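Local coordinates for glutathione S-transferase 2 (Onchocerca volvulus, PDB 1TU7), which conjugates glutathione to electrophilic substrates as a homodimeric pi-class transferase and appears to play a central role in the parasite's detoxification system, at residues Asn140-Asp145 / Tyr149-Leu154. Numbering follows the deposited sequence.
Sequences NLILGD and YADYAL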
# COMPACT_ATOMS: atom_id res chain seq x y z
N ASN A 140 17.93 16.25 7.00
CA ASN A 140 18.45 15.81 5.72
C ASN A 140 17.38 14.98 5.00
O ASN A 140 16.36 15.53 4.59
CB ASN A 140 19.81 15.10 5.93
CG ASN A 140 20.68 15.04 4.67
OD1 ASN A 140 21.87 14.64 4.72
ND2 ASN A 140 20.14 15.45 3.56
N LEU A 141 17.59 13.69 4.85
CA LEU A 141 16.62 12.82 4.18
C LEU A 141 15.94 11.89 5.18
O LEU A 141 16.23 11.90 6.39
CB LEU A 141 17.31 12.03 3.05
CG LEU A 141 18.07 12.92 2.04
CD1 LEU A 141 18.94 12.07 1.10
CD2 LEU A 141 17.08 13.79 1.29
N ILE A 142 15.04 11.03 4.71
CA ILE A 142 14.28 10.21 5.64
C ILE A 142 15.18 9.32 6.49
O ILE A 142 14.95 9.17 7.68
CB ILE A 142 13.17 9.44 4.89
CG1 ILE A 142 12.04 10.40 4.51
CG2 ILE A 142 12.60 8.31 5.71
CD1 ILE A 142 11.08 9.85 3.50
N LEU A 143 16.23 8.76 5.90
CA LEU A 143 17.14 7.91 6.68
C LEU A 143 18.32 8.67 7.25
O LEU A 143 19.18 8.07 7.91
CB LEU A 143 17.65 6.73 5.84
CG LEU A 143 16.60 5.64 5.61
CD1 LEU A 143 17.19 4.52 4.71
CD2 LEU A 143 16.08 5.09 6.95
N GLY A 144 18.36 9.98 7.03
CA GLY A 144 19.52 10.80 7.37
C GLY A 144 20.31 11.19 6.14
O GLY A 144 19.85 11.98 5.33
N ASP A 145 21.52 10.65 5.97
CA ASP A 145 22.39 11.08 4.88
C ASP A 145 22.18 10.35 3.55
O ASP A 145 22.71 10.76 2.53
CB ASP A 145 23.86 10.90 5.29
CG ASP A 145 24.30 11.92 6.27
OD1 ASP A 145 25.46 11.78 6.75
OD2 ASP A 145 23.59 12.90 6.61
N TYR A 149 13.84 5.17 -1.34
CA TYR A 149 12.71 5.37 -2.23
C TYR A 149 11.65 6.26 -1.60
O TYR A 149 10.94 6.97 -2.31
CB TYR A 149 12.09 4.06 -2.69
CG TYR A 149 11.42 3.21 -1.65
CD1 TYR A 149 10.05 3.32 -1.41
CD2 TYR A 149 12.13 2.25 -0.92
CE1 TYR A 149 9.41 2.55 -0.49
CE2 TYR A 149 11.46 1.43 -0.01
CZ TYR A 149 10.11 1.58 0.21
OH TYR A 149 9.47 0.74 1.11
N ALA A 150 11.53 6.22 -0.27
CA ALA A 150 10.50 6.97 0.40
C ALA A 150 10.71 8.46 0.25
O ALA A 150 9.73 9.20 0.24
CB ALA A 150 10.41 6.59 1.88
N ASP A 151 11.95 8.91 0.08
CA ASP A 151 12.20 10.33 -0.15
C ASP A 151 11.48 10.86 -1.37
O ASP A 151 10.94 11.98 -1.36
CB ASP A 151 13.69 10.60 -0.28
CG ASP A 151 14.43 10.38 1.00
OD1 ASP A 151 14.05 10.97 2.03
OD2 ASP A 151 15.43 9.64 1.00
N TYR A 152 11.44 10.09 -2.44
CA TYR A 152 10.76 10.55 -3.66
C TYR A 152 9.27 10.65 -3.48
O TYR A 152 8.63 11.56 -3.97
CB TYR A 152 11.09 9.63 -4.85
CG TYR A 152 12.59 9.48 -5.08
CD1 TYR A 152 13.21 8.24 -4.89
CD2 TYR A 152 13.38 10.56 -5.42
CE1 TYR A 152 14.56 8.10 -5.08
CE2 TYR A 152 14.74 10.42 -5.61
CZ TYR A 152 15.31 9.20 -5.43
OH TYR A 152 16.67 9.07 -5.62
N ALA A 153 8.69 9.70 -2.76
CA ALA A 153 7.27 9.73 -2.48
C ALA A 153 6.92 10.92 -1.62
O ALA A 153 5.96 11.63 -1.89
CB ALA A 153 6.88 8.44 -1.83
N LEU A 154 7.71 11.15 -0.57
CA LEU A 154 7.44 12.31 0.28
C LEU A 154 7.59 13.61 -0.50
O LEU A 154 6.79 14.53 -0.37
CB LEU A 154 8.33 12.30 1.52
CG LEU A 154 8.13 13.49 2.47
CD1 LEU A 154 6.74 13.55 3.04
CD2 LEU A 154 9.15 13.39 3.59
O HOH W 1 16.28 8.26 3.06
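The carboxylate of Asp-151, near the start of helix 149-164, grips the backbone of the preceding loop at Ile-142. Its OD1 accepts the amide N of Ile-142 at 2.9 Å through the syn lone pair, with an N-H...O angle of 161°. OD2 reaches the next amide through a water that donates to it at 2.6 Å and accepts from Leu-143 N. Both amides belong to the type I turn Leu-141 to Gly-144. Beyond the loop, OD2 also takes the backbone N of Ser-148, one half of the N-capping box (Ser-X-X-Asp) known at this helix in glutathione transferases.

Leu-141 CB makes a van der Waals contact over the carboxylate, to one side of its plane, 3.6 Å from OD1 and hardly farther from OD2. With CG1 set beside its own backbone N (chi1 -74°) and the chain extended beyond it, Ile-142 runs alongside OD1 and delivers CD1 to the helix surface. There the apolar contacts form: CD1 lies 3.7 Å from Ala-150 CB and 4.0 Å from Leu-154 CD2, touching side chains one helical turn apart. Phe-178 of helix 173-183 also packs on Asp-151 and Leu-154.

Three hydrogen bonds to a buried carboxylate, two of them from backbone amides, would be expected to favour its ionised form and tie the turn to the helix start.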